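Local coordinates for protein alpha-L-arabinosidase (Xanthomonas axonopodis pv. citri, PDB 6D25) that probably releases L-arabinofuranosyl groups from arabinoxylans, coping with internal di-substitutions, as a trimeric glycoside hydrolase of family GH51, at residues A399-Y404 against Y442-N447; V493-A498 against V515-Q520; L86-V91 against P393-F398; P427-S432 against A452-S457; A349-L354 against V377-I382. All coordinates share one frame; numbering follows the deposited sequence.

Contact 1 (A399-Y404 against Y442-N447)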
# COMPACT_ATOMS: atom_id res chain seq x y z
N ALA A 399 -23.16 -34.18 10.11
CA ALA A 399 -24.31 -34.96 9.63
C ALA A 399 -25.46 -34.89 10.66
O ALA A 399 -26.58 -34.62 10.29
CB ALA A 399 -23.93 -36.40 9.36
N LEU A 400 -25.18 -35.11 11.94
CA LEU A 400 -26.24 -35.13 12.97
C LEU A 400 -26.94 -33.77 13.04
O LEU A 400 -28.12 -33.73 13.32
CB LEU A 400 -25.67 -35.47 14.36
CG LEU A 400 -25.34 -36.95 14.58
CD1 LEU A 400 -24.71 -37.18 15.95
CD2 LEU A 400 -26.53 -37.88 14.38
N TYR A 401 -26.19 -32.68 12.87
CA TYR A 401 -26.74 -31.35 13.02
C TYR A 401 -27.29 -30.81 11.70
O TYR A 401 -27.66 -29.64 11.64
CB TYR A 401 -25.70 -30.39 13.60
CG TYR A 401 -25.55 -30.42 15.10
CD1 TYR A 401 -24.87 -31.44 15.75
CD2 TYR A 401 -26.03 -29.39 15.88
CE1 TYR A 401 -24.70 -31.46 17.12
CE2 TYR A 401 -25.87 -29.39 17.26
CZ TYR A 401 -25.18 -30.41 17.88
OH TYR A 401 -24.99 -30.35 19.25
N LYS A 402 -27.38 -31.60 10.66
CA LYS A 402 -27.98 -31.12 9.39
C LYS A 402 -29.36 -30.46 9.57
O LYS A 402 -29.64 -29.49 8.89
CB LYS A 402 -28.19 -32.26 8.40
CG LYS A 402 -27.23 -32.27 7.26
CD LYS A 402 -27.42 -33.48 6.35
CE LYS A 402 -28.48 -33.24 5.32
NZ LYS A 402 -28.32 -34.21 4.23
N PRO A 403 -30.23 -30.99 10.45
CA PRO A 403 -31.52 -30.33 10.64
C PRO A 403 -31.43 -28.89 11.17
O PRO A 403 -32.40 -28.15 11.05
CB PRO A 403 -32.24 -31.22 11.66
CG PRO A 403 -31.58 -32.60 11.50
CD PRO A 403 -30.15 -32.26 11.18
N TYR A 404 -30.29 -28.48 11.74
CA TYR A 404 -30.07 -27.12 12.18
C TYR A 404 -29.92 -26.14 11.00
O TYR A 404 -30.04 -24.94 11.20
CB TYR A 404 -28.84 -27.02 13.08
CG TYR A 404 -29.04 -27.44 14.52
CD1 TYR A 404 -29.70 -28.59 14.85
CD2 TYR A 404 -28.56 -26.65 15.55
CE1 TYR A 404 -29.91 -28.96 16.18
CE2 TYR A 404 -28.74 -27.00 16.88
CZ TYR A 404 -29.43 -28.15 17.20
OH TYR A 404 -29.60 -28.51 18.51
N TYR A 442 -35.91 -30.65 17.04
CA TYR A 442 -34.73 -31.43 17.31
C TYR A 442 -34.01 -30.89 18.55
O TYR A 442 -33.97 -29.67 18.77
CB TYR A 442 -33.75 -31.41 16.14
CG TYR A 442 -34.23 -32.12 14.90
CD1 TYR A 442 -35.17 -31.52 14.06
CD2 TYR A 442 -33.79 -33.37 14.58
CE1 TYR A 442 -35.62 -32.17 12.91
CE2 TYR A 442 -34.23 -34.04 13.45
CZ TYR A 442 -35.15 -33.44 12.61
OH TYR A 442 -35.59 -34.10 11.50
N ILE A 443 -33.50 -31.82 19.38
CA ILE A 443 -32.77 -31.47 20.60
C ILE A 443 -31.44 -32.20 20.57
O ILE A 443 -31.44 -33.44 20.45
CB ILE A 443 -33.51 -31.88 21.89
CG1 ILE A 443 -34.96 -31.41 21.92
CG2 ILE A 443 -32.67 -31.45 23.10
CD1 ILE A 443 -35.76 -32.09 23.03
N ALA A 444 -30.34 -31.43 20.67
CA ALA A 444 -29.00 -31.97 20.77
C ALA A 444 -28.58 -31.92 22.24
O ALA A 444 -28.78 -30.89 22.90
CB ALA A 444 -28.07 -31.17 19.91
N LEU A 445 -28.00 -33.02 22.73
CA LEU A 445 -27.42 -33.05 24.07
C LEU A 445 -26.04 -33.73 23.99
O LEU A 445 -25.89 -34.77 23.31
CB LEU A 445 -28.33 -33.85 25.00
CG LEU A 445 -29.72 -33.27 25.28
CD1 LEU A 445 -30.57 -34.30 26.00
CD2 LEU A 445 -29.63 -31.97 26.11
N THR A 446 -25.10 -33.19 24.74
CA THR A 446 -23.77 -33.70 24.87
C THR A 446 -23.45 -33.91 26.35
O THR A 446 -23.64 -32.99 27.16
CB THR A 446 -22.75 -32.72 24.28
OG1 THR A 446 -23.02 -32.60 22.88
CG2 THR A 446 -21.33 -33.18 24.48
N ASN A 447 -22.99 -35.11 26.68
CA ASN A 447 -22.48 -35.42 28.03
C ASN A 447 -20.96 -35.30 27.97
O ASN A 447 -20.30 -36.14 27.33
CB ASN A 447 -22.91 -36.81 28.48
CG ASN A 447 -22.55 -37.16 29.92
OD1 ASN A 447 -21.74 -36.42 30.54
ND2 ASN A 447 -23.16 -38.24 30.44
O HOH W 1 -24.90 -31.04 22.19

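Contact 2 (V493-A498 against V515-Q520)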
# COMPACT_ATOMS: atom_id res chain seq x y z
N VAL A 493 -25.41 -44.29 15.61
CA VAL A 493 -26.36 -45.39 15.55
C VAL A 493 -27.67 -44.95 16.21
O VAL A 493 -27.70 -43.90 16.90
CB VAL A 493 -25.78 -46.64 16.26
CG1 VAL A 493 -24.52 -47.15 15.58
CG2 VAL A 493 -25.59 -46.41 17.78
N ALA A 494 -28.71 -45.75 16.03
CA ALA A 494 -30.00 -45.45 16.65
C ALA A 494 -29.85 -45.37 18.17
O ALA A 494 -29.19 -46.19 18.79
CB ALA A 494 -31.05 -46.48 16.25
N PHE A 495 -30.45 -44.35 18.77
CA PHE A 495 -30.42 -44.13 20.20
C PHE A 495 -31.77 -44.54 20.79
O PHE A 495 -32.81 -44.07 20.33
CB PHE A 495 -30.18 -42.66 20.52
CG PHE A 495 -30.20 -42.31 22.00
CD1 PHE A 495 -29.32 -42.92 22.87
CD2 PHE A 495 -31.06 -41.33 22.49
CE1 PHE A 495 -29.32 -42.58 24.22
CE2 PHE A 495 -31.06 -41.00 23.85
CZ PHE A 495 -30.18 -41.62 24.70
N LYS A 496 -31.73 -45.35 21.83
CA LYS A 496 -32.94 -45.94 22.43
C LYS A 496 -33.20 -45.39 23.83
O LYS A 496 -34.10 -45.87 24.47
CB LYS A 496 -32.80 -47.47 22.41
CG LYS A 496 -32.98 -48.01 21.01
CD LYS A 496 -32.14 -49.24 20.64
CE LYS A 496 -31.92 -49.32 19.12
NZ LYS A 496 -30.61 -49.92 18.72
N GLY A 497 -32.45 -44.38 24.29
CA GLY A 497 -32.51 -43.98 25.69
C GLY A 497 -33.35 -42.72 25.96
O GLY A 497 -33.30 -42.18 27.05
N ALA A 498 -34.15 -42.26 24.98
CA ALA A 498 -35.08 -41.18 25.16
C ALA A 498 -36.53 -41.71 25.22
O ALA A 498 -36.91 -42.59 24.45
CB ALA A 498 -34.95 -40.20 24.03
N VAL A 515 -26.13 -36.94 21.56
CA VAL A 515 -27.37 -37.45 20.95
C VAL A 515 -28.07 -36.29 20.22
O VAL A 515 -27.97 -35.12 20.61
CB VAL A 515 -28.31 -38.11 21.97
CG1 VAL A 515 -27.62 -39.26 22.70
CG2 VAL A 515 -28.85 -37.10 22.99
N MET A 516 -28.74 -36.65 19.13
CA MET A 516 -29.62 -35.77 18.40
C MET A 516 -31.00 -36.42 18.38
O MET A 516 -31.15 -37.52 17.87
CB MET A 516 -29.11 -35.49 16.99
CG MET A 516 -29.98 -34.53 16.21
SD MET A 516 -30.04 -32.86 16.91
CE MET A 516 -28.41 -32.29 16.47
N LEU A 517 -31.97 -35.78 19.02
CA LEU A 517 -33.33 -36.28 19.21
C LEU A 517 -34.30 -35.54 18.30
O LEU A 517 -34.17 -34.34 18.12
CB LEU A 517 -33.76 -36.06 20.65
CG LEU A 517 -32.81 -36.61 21.71
CD1 LEU A 517 -33.36 -36.35 23.10
CD2 LEU A 517 -32.59 -38.10 21.49
N LYS A 518 -35.20 -36.30 17.70
CA LYS A 518 -36.24 -35.76 16.84
C LYS A 518 -37.59 -36.04 17.49
O LYS A 518 -37.92 -37.22 17.78
CB LYS A 518 -36.15 -36.43 15.48
CG LYS A 518 -37.28 -36.09 14.50
CD LYS A 518 -37.10 -36.82 13.21
CE LYS A 518 -38.17 -36.46 12.21
NZ LYS A 518 -38.11 -37.25 10.96
N LEU A 519 -38.32 -34.98 17.80
CA LEU A 519 -39.67 -35.12 18.37
C LEU A 519 -40.69 -35.28 17.24
O LEU A 519 -40.61 -34.60 16.21
CB LEU A 519 -40.00 -33.91 19.24
CG LEU A 519 -39.01 -33.64 20.37
CD1 LEU A 519 -39.45 -32.53 21.30
CD2 LEU A 519 -38.85 -34.90 21.19
N GLN A 520 -41.63 -36.17 17.40
CA GLN A 520 -42.86 -36.11 16.63
C GLN A 520 -43.78 -35.11 17.35
O GLN A 520 -44.27 -35.26 18.51
CB GLN A 520 -43.44 -37.51 16.46
CG GLN A 520 -43.85 -37.85 15.03
CD GLN A 520 -42.71 -38.05 14.06
OE1 GLN A 520 -41.51 -37.90 14.38
NE2 GLN A 520 -43.08 -38.37 12.82
OXT GLN A 520 -43.97 -34.04 16.78

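Contact 3 (L86-V91 against P393-F398)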
# COMPACT_ATOMS: atom_id res chain seq x y z
N LEU A 86 -19.27 -35.13 0.88
CA LEU A 86 -19.56 -33.74 1.19
C LEU A 86 -20.99 -33.39 0.76
O LEU A 86 -21.69 -32.64 1.46
CB LEU A 86 -18.53 -32.83 0.51
CG LEU A 86 -17.10 -32.98 1.04
CD1 LEU A 86 -16.16 -32.16 0.20
CD2 LEU A 86 -17.02 -32.57 2.51
N LYS A 87 -21.44 -33.93 -0.37
CA LYS A 87 -22.84 -33.71 -0.77
C LYS A 87 -23.78 -34.25 0.32
O LYS A 87 -24.82 -33.64 0.58
CB LYS A 87 -23.15 -34.39 -2.11
CG LYS A 87 -22.57 -33.63 -3.28
CD LYS A 87 -22.86 -34.28 -4.61
CE LYS A 87 -24.29 -34.00 -5.04
NZ LYS A 87 -24.49 -34.47 -6.42
N ALA A 88 -23.43 -35.38 0.94
CA ALA A 88 -24.34 -36.02 1.89
C ALA A 88 -24.50 -35.17 3.16
O ALA A 88 -25.50 -35.34 3.84
CB ALA A 88 -23.86 -37.42 2.24
N ILE A 89 -23.58 -34.26 3.47
CA ILE A 89 -23.79 -33.38 4.66
C ILE A 89 -24.24 -31.97 4.23
O ILE A 89 -24.34 -31.07 5.10
CB ILE A 89 -22.56 -33.36 5.58
CG1 ILE A 89 -21.30 -32.89 4.87
CG2 ILE A 89 -22.37 -34.69 6.24
CD1 ILE A 89 -20.16 -32.51 5.81
N ALA A 90 -24.54 -31.78 2.94
CA ALA A 90 -25.07 -30.52 2.40
C ALA A 90 -24.18 -29.33 2.81
O ALA A 90 -24.61 -28.37 3.45
CB ALA A 90 -26.52 -30.32 2.83
N VAL A 91 -22.92 -29.39 2.44
CA VAL A 91 -21.99 -28.30 2.70
C VAL A 91 -22.61 -26.99 2.18
O VAL A 91 -22.95 -26.90 1.02
CB VAL A 91 -20.62 -28.57 2.07
CG1 VAL A 91 -19.72 -27.35 2.22
CG2 VAL A 91 -19.95 -29.81 2.65
N PRO A 393 -15.06 -38.61 13.16
CA PRO A 393 -16.10 -38.32 14.12
C PRO A 393 -16.72 -36.94 13.92
O PRO A 393 -17.92 -36.77 14.09
CB PRO A 393 -15.42 -38.46 15.49
CG PRO A 393 -14.36 -39.46 15.22
CD PRO A 393 -13.85 -39.09 13.84
N THR A 394 -15.91 -35.96 13.54
CA THR A 394 -16.38 -34.60 13.34
C THR A 394 -17.37 -34.56 12.17
O THR A 394 -18.39 -33.89 12.27
CB THR A 394 -15.21 -33.64 13.11
OG1 THR A 394 -14.39 -33.65 14.27
CG2 THR A 394 -15.66 -32.23 12.79
N TYR A 395 -17.09 -35.26 11.08
CA TYR A 395 -18.02 -35.39 9.95
C TYR A 395 -19.40 -35.80 10.43
O TYR A 395 -20.42 -35.24 9.99
CB TYR A 395 -17.50 -36.41 8.94
CG TYR A 395 -18.42 -36.71 7.79
CD1 TYR A 395 -19.41 -37.67 7.86
CD2 TYR A 395 -18.29 -36.02 6.59
CE1 TYR A 395 -20.26 -37.93 6.79
CE2 TYR A 395 -19.11 -36.29 5.51
CZ TYR A 395 -20.10 -37.26 5.60
OH TYR A 395 -20.89 -37.50 4.51
N HIS A 396 -19.43 -36.81 11.30
CA HIS A 396 -20.69 -37.36 11.78
C HIS A 396 -21.45 -36.31 12.60
O HIS A 396 -22.68 -36.32 12.60
CB HIS A 396 -20.46 -38.63 12.58
CG HIS A 396 -19.90 -39.73 11.75
ND1 HIS A 396 -20.47 -40.13 10.54
CD2 HIS A 396 -18.81 -40.53 11.92
CE1 HIS A 396 -19.80 -41.15 10.05
NE2 HIS A 396 -18.74 -41.37 10.85
N VAL A 397 -20.75 -35.40 13.27
CA VAL A 397 -21.47 -34.35 14.00
C VAL A 397 -22.09 -33.34 13.01
O VAL A 397 -23.26 -32.92 13.19
CB VAL A 397 -20.57 -33.65 15.03
CG1 VAL A 397 -21.38 -32.62 15.82
CG2 VAL A 397 -19.93 -34.64 15.99
N PHE A 398 -21.38 -32.98 11.95
CA PHE A 398 -21.99 -32.16 10.87
C PHE A 398 -23.24 -32.86 10.32
O PHE A 398 -24.27 -32.19 10.12
CB PHE A 398 -20.98 -31.87 9.75
CG PHE A 398 -20.04 -30.73 10.07
CD1 PHE A 398 -19.05 -30.85 11.01
CD2 PHE A 398 -20.19 -29.50 9.43
CE1 PHE A 398 -18.21 -29.78 11.30
CE2 PHE A 398 -19.35 -28.43 9.71
CZ PHE A 398 -18.37 -28.57 10.63

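Contact 4 (P427-S432 against A452-S457)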
# COMPACT_ATOMS: atom_id res chain seq x y z
N PRO A 427 -19.54 -27.61 32.31
CA PRO A 427 -20.89 -28.17 32.49
C PRO A 427 -20.89 -29.67 32.18
O PRO A 427 -20.28 -30.08 31.20
CB PRO A 427 -21.80 -27.37 31.52
CG PRO A 427 -20.84 -26.74 30.54
CD PRO A 427 -19.57 -26.49 31.34
N ALA A 428 -21.56 -30.47 33.02
CA ALA A 428 -21.66 -31.89 32.79
C ALA A 428 -22.39 -32.16 31.45
O ALA A 428 -21.99 -33.04 30.70
CB ALA A 428 -22.35 -32.56 33.93
N VAL A 429 -23.47 -31.42 31.20
CA VAL A 429 -24.26 -31.59 29.99
C VAL A 429 -24.50 -30.22 29.37
O VAL A 429 -24.71 -29.21 30.06
CB VAL A 429 -25.59 -32.30 30.28
CG1 VAL A 429 -26.51 -32.37 29.06
CG2 VAL A 429 -25.36 -33.71 30.83
N HIS A 430 -24.44 -30.22 28.05
CA HIS A 430 -24.63 -29.04 27.24
C HIS A 430 -25.57 -29.41 26.09
O HIS A 430 -25.59 -30.56 25.67
CB HIS A 430 -23.26 -28.60 26.68
CG HIS A 430 -23.18 -27.20 26.20
ND1 HIS A 430 -23.56 -26.84 24.91
CD2 HIS A 430 -22.70 -26.08 26.79
CE1 HIS A 430 -23.32 -25.55 24.74
NE2 HIS A 430 -22.81 -25.05 25.87
N GLY A 431 -26.34 -28.45 25.58
CA GLY A 431 -27.28 -28.81 24.50
C GLY A 431 -27.84 -27.60 23.79
O GLY A 431 -27.48 -26.47 24.12
N SER A 432 -28.69 -27.85 22.80
CA SER A 432 -29.36 -26.81 22.08
C SER A 432 -30.58 -27.45 21.40
O SER A 432 -30.72 -28.68 21.40
CB SER A 432 -28.43 -26.16 21.05
OG SER A 432 -28.03 -27.11 20.07
N ALA A 452 -19.09 -40.51 33.72
CA ALA A 452 -20.41 -40.56 34.39
C ALA A 452 -21.56 -40.36 33.40
O ALA A 452 -21.56 -39.38 32.66
CB ALA A 452 -20.49 -39.50 35.46
N SER A 453 -22.54 -41.26 33.40
CA SER A 453 -23.76 -41.05 32.65
C SER A 453 -24.61 -39.95 33.32
O SER A 453 -24.34 -39.54 34.45
CB SER A 453 -24.53 -42.32 32.52
OG SER A 453 -24.94 -42.74 33.79
N ALA A 454 -25.60 -39.45 32.61
CA ALA A 454 -26.50 -38.44 33.12
C ALA A 454 -27.95 -38.84 32.81
O ALA A 454 -28.24 -39.55 31.82
CB ALA A 454 -26.17 -37.10 32.52
N THR A 455 -28.85 -38.43 33.70
CA THR A 455 -30.27 -38.49 33.45
C THR A 455 -30.75 -37.07 33.15
O THR A 455 -30.61 -36.21 34.04
CB THR A 455 -31.05 -39.05 34.64
OG1 THR A 455 -30.47 -40.32 34.90
CG2 THR A 455 -32.53 -39.21 34.35
N VAL A 456 -31.27 -36.83 31.96
CA VAL A 456 -31.69 -35.50 31.58
C VAL A 456 -33.22 -35.49 31.48
O VAL A 456 -33.81 -36.30 30.77
CB VAL A 456 -31.02 -35.05 30.28
CG1 VAL A 456 -31.35 -33.59 29.99
CG2 VAL A 456 -29.52 -35.22 30.32
N SER A 457 -33.85 -34.56 32.18
CA SER A 457 -35.29 -34.45 32.19
C SER A 457 -35.69 -33.05 31.69
O SER A 457 -35.39 -32.05 32.33
CB SER A 457 -35.79 -34.71 33.58
OG SER A 457 -37.18 -34.54 33.64

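Contact 5 (A349-L354 against V377-I382)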
# COMPACT_ATOMS: atom_id res chain seq x y z
N ALA A 349 -15.38 -34.82 18.05
CA ALA A 349 -16.84 -34.79 17.85
C ALA A 349 -17.48 -33.88 18.90
O ALA A 349 -18.33 -33.04 18.55
CB ALA A 349 -17.40 -36.17 17.93
N LEU A 350 -17.12 -34.06 20.18
CA LEU A 350 -17.72 -33.20 21.21
C LEU A 350 -17.36 -31.72 20.99
O LEU A 350 -18.19 -30.84 21.27
CB LEU A 350 -17.32 -33.68 22.62
CG LEU A 350 -18.29 -34.71 23.21
CD1 LEU A 350 -18.10 -36.09 22.61
CD2 LEU A 350 -18.19 -34.79 24.70
N VAL A 351 -16.12 -31.45 20.56
CA VAL A 351 -15.75 -30.09 20.25
C VAL A 351 -16.74 -29.51 19.23
O VAL A 351 -17.25 -28.40 19.40
CB VAL A 351 -14.29 -29.96 19.77
CG1 VAL A 351 -14.03 -28.65 19.07
CG2 VAL A 351 -13.33 -30.13 20.94
N ALA A 352 -17.02 -30.27 18.17
CA ALA A 352 -17.95 -29.77 17.15
C ALA A 352 -19.36 -29.57 17.72
O ALA A 352 -19.97 -28.53 17.45
CB ALA A 352 -17.95 -30.71 15.96
N SER A 353 -19.89 -30.52 18.51
CA SER A 353 -21.27 -30.37 19.00
C SER A 353 -21.36 -29.16 19.93
O SER A 353 -22.35 -28.40 19.84
CB SER A 353 -21.83 -31.62 19.66
OG SER A 353 -21.10 -31.92 20.83
N LEU A 354 -20.35 -28.94 20.74
CA LEU A 354 -20.41 -27.80 21.68
C LEU A 354 -20.38 -26.46 20.92
O LEU A 354 -21.09 -25.52 21.29
CB LEU A 354 -19.28 -27.90 22.68
CG LEU A 354 -19.29 -29.12 23.60
CD1 LEU A 354 -18.02 -29.18 24.41
CD2 LEU A 354 -20.50 -29.09 24.50
N VAL A 377 -6.57 -31.94 6.92
CA VAL A 377 -5.89 -30.80 7.56
C VAL A 377 -6.69 -30.41 8.81
O VAL A 377 -7.92 -30.23 8.74
CB VAL A 377 -5.81 -29.61 6.59
CG1 VAL A 377 -5.33 -28.35 7.27
CG2 VAL A 377 -4.94 -29.94 5.39
N LEU A 378 -5.98 -30.28 9.92
CA LEU A 378 -6.56 -29.89 11.20
C LEU A 378 -7.80 -30.75 11.50
O LEU A 378 -7.66 -31.94 11.39
CB LEU A 378 -6.79 -28.37 11.19
CG LEU A 378 -5.51 -27.54 11.28
CD1 LEU A 378 -5.79 -26.07 11.08
CD2 LEU A 378 -4.79 -27.75 12.60
N GLN A 379 -8.94 -30.17 11.90
CA GLN A 379 -10.08 -30.96 12.41
C GLN A 379 -10.96 -31.37 11.22
O GLN A 379 -12.10 -30.90 11.09
CB GLN A 379 -10.89 -30.18 13.45
CG GLN A 379 -11.90 -31.08 14.17
CD GLN A 379 -12.67 -30.42 15.29
OE1 GLN A 379 -12.28 -29.35 15.79
NE2 GLN A 379 -13.75 -31.06 15.73
N ALA A 380 -10.44 -32.28 10.39
CA ALA A 380 -10.99 -32.54 9.08
C ALA A 380 -12.31 -33.33 9.11
O ALA A 380 -12.60 -34.08 10.05
CB ALA A 380 -9.97 -33.29 8.28
N MET A 381 -13.10 -33.17 8.03
CA MET A 381 -14.25 -34.02 7.80
C MET A 381 -13.81 -35.42 7.35
O MET A 381 -14.45 -36.42 7.66
CB MET A 381 -15.16 -33.47 6.69
CG MET A 381 -15.76 -32.12 6.93
SD MET A 381 -16.60 -31.94 8.54
CE MET A 381 -15.32 -31.16 9.47
N ILE A 382 -12.76 -35.46 6.57
CA ILE A 382 -12.38 -36.63 5.80
C ILE A 382 -10.86 -36.75 5.80
O ILE A 382 -10.20 -35.72 5.75
CB ILE A 382 -12.90 -36.52 4.35
CG1 ILE A 382 -14.42 -36.46 4.30
CG2 ILE A 382 -12.35 -37.63 3.46
CD1 ILE A 382 -14.95 -35.97 2.98

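Contact 1 (A399-Y404 against Y442-N447)
Pro-403 sets its CB and CG over one face of the Tyr-442 ring: CB stands 3.6 Å from the ring centroid and only 5° off the normal, a CH-pi contact. CG reaches the CE2 side of the same face, 3.6 Å from Tyr-442 CE2, and the two side chains cross at about a right angle. A rigid proline suits this place, since it offers polarised C-H groups to an aromatic face. Further along the strand, the methyl of Ala-444 receives two tyrosine ends. Tyr-401 OH comes to 3.3 Å from Ala-444 CB, and Tyr-404 OH to 3.4 Å from the same atom; so small a residue leaves room for both phenols. The tyrosines also meet each other, with Tyr-401 CD2 3.6 Å above the centre of the Tyr-404 ring. In Tyr-401, whose CB points away from the strand, CG anti to the carbonyl carbon (chi1 -82°) lets the hydroxyl end reach Ala-444. Tyr-401 OH bonds Asp-357 and accepts from a water, Tyr-404 OH bonds Ser-432, and Tyr-442 OH bonds Asp-438. The chemistry is thus amphipathic: carbon surfaces join the turn after helix 393-400 to the strand, while the buried hydroxyls keep polar partners.

Contact 2 (V493-A498 against V515-Q520)
Phe-495 and Val-515 bring the two backbones to 7.4 Å between their CA atoms, and Ala-498 lies 7.9 Å from Leu-517 CA to CA, with no hydrogen bond across, so side chains alone fill the gap. The Phe-495 ring is the centre of the contact. Val-515 CG1 stands over its middle, 3.8 Å from the centroid and 1° off the normal, a CH-pi contact in which this methyl is about equally far from all six ring carbons. On the opposite face, Gly-497 N lies 3.4 Å above the plane; with no side chain there, the turn can fold its backbone back over the ring. Phenylalanine is therefore sandwiched between a methyl and a peptide nitrogen. A chi1 of 177° brings the ring in between Val-515 and the backbone of Gly-497. Leu-517 adds one branch: its CD2 is 3.7 Å from Phe-495 CD2, approaching obliquely, and the same methyl reaches Ala-498 CB at 4.1 Å. Branched aliphatic residues suit this side of strand 513-519, where they offer methyls to an aromatic lid. Around the contact, strand 468-473 pairs with both strand 493-494 and strand 513-519, strand 441-447 flanks the latter on its other side, and Val-507 of strand 504-509 touches both Phe-495 and Leu-517 within the C-terminal beta domain.

Contact 3 (L86-V91 against P393-F398)
Ile-89 and Phe-398 mark the nearest backbone approach, 6.6 Å between CA atoms, where the C-terminal end of helix 80-88 and the turn after it run up to helix 393-400. The first helix lies between the first two strands of the eight-stranded parallel beta barrel, the (beta/alpha)8 fold of this enzyme family, whereas the second follows the last barrel strand in the chain. Ile-89 carries the packing. Its CG2 lies over one face of the Tyr-395 ring, displaced toward the rim, 3.5 Å from Tyr-395 CZ, in a CH-pi contact whose methyl is 28° off the normal. The longer branch puts CD1 3.9 Å from Tyr-395 CE2 and 4.1 Å from Phe-398 CB. With chi1 at 58°, CG1 sits between the backbone N and carbonyl carbon, whence CD1 extends to Phe-398 while CG2 stays on the ring. Phe-398 gives only that root to the contact; its ring leads off to an edge-to-face meeting with Phe-356. Tyr-395 suits the buried junction because its face is greasy while its hydroxyl serves the helix end, bonding to the carbonyl oxygen of Ala-85. Beside that hydroxyl sits the methyl of Ala-88, with CB 3.7 Å from Tyr-395 OH.

Contact 4 (P427-S432 against A452-S457)
Asn-447 ND2 is gripped by several carbonyls, among them Ala-452 O and Leu-509 O, with a weak bond to Pro-510 O. The amide thereby ties down the chain leading into strand 454-461, the strand whose Ala-454 and Val-456 face Val-429 of strand 424-435. Between these two strands the approach is wholly apolar and no hydrogen bond crosses. Val-429 and Ala-454 are 7.9 Å apart at their CA atoms, and both point their CB atoms at each other. Val-429 has its methyls spread over two targets: CG2 meets Ala-454 CB at 3.9 Å, while CG1, anti to the backbone N (chi1 174°), extends to Val-456 CG2 at 4.3 Å. The forked side chain thus spans two inward positions of the facing strand, and a small alanine and a beta-branched valine suit the two positions it meets. Thr-455, lying between these two positions, turns its side chain away and touches Asn-506. Strand 424-435 has the same two-faced character, since His-430, next to Val-429, packs on helix 346-361 and bonds Asp-357 through ND1. Val-31 and Leu-509 touch both valines, so the pair is part of a larger aliphatic cluster inside the C-terminal beta domain, which in this family is a beta sandwich. The chemistry implies that the joining of the strands here probably rests on dispersion and the exclusion of water; directional bonds run to neighbours outside the pair, such as Val-429 N to Thr-416 OG1.

Contact 5 (A349-L354 against V377-I382)
Val-351 and Gln-379 make the closer part of a modest contact between helix 346-361 and the loop after strand 366-371. Both elements belong to the (beta/alpha)8 barrel: the helix links its last two strands in the chain, and the loop leaves the final one. Gln-379, at the centre of an inverse gamma turn, throws a long arm across the gap. A chi1 of -169° starts the arm pointing away from the backbone N, and the chain stays extended, which lets the amide span backbones whose nearest CA atoms, those of Ala-352 and Gln-379, are 9.3 Å apart. The amide end crosses Val-351 obliquely, with OE1 3.8 Å from Val-351 CG1 and NE2 4.1 Å from the same methyl. The looser side lies at Ala-352, where NE2 comes no nearer than 4.2 Å to either the backbone N or CB; no water-exposed residue takes part, so loose here means distant rather than open. Glutamine suits the place: its methylene arm is long, and its amide carries both an acceptor and a donor, each finding a partner in this buried setting. The contact with the helix is only van der Waals, and the amide's rotation is set from outside it. The oxygen accepts from the backbone N of Thr-327, and on the other branch Gln-379 NE2 bonds Thr-394 OG1.

Contacts 3 and 5 lie nearest the centre of the chain, contact 5 nested within the long loop that contact 3 closes, and both belong to the barrel side. Contacts 2 and 4 sit far out in the beta domain; contact 2 is partly exposed, contact 4 buried between strands. Contact 1 joins the two regions: it shares helix 393-400 with contact 3, strand 441-447 pairs with one strand of contact 2 (513-519) and one of contact 4 (424-435), and Thr-446 bonds Ser-353 of contact 5. Chemistry follows place. Aromatic faces meeting aliphatic carbons recur in contacts 1, 2 and 3, contact 4 is purely aliphatic, and contact 5 rests on a buried amide.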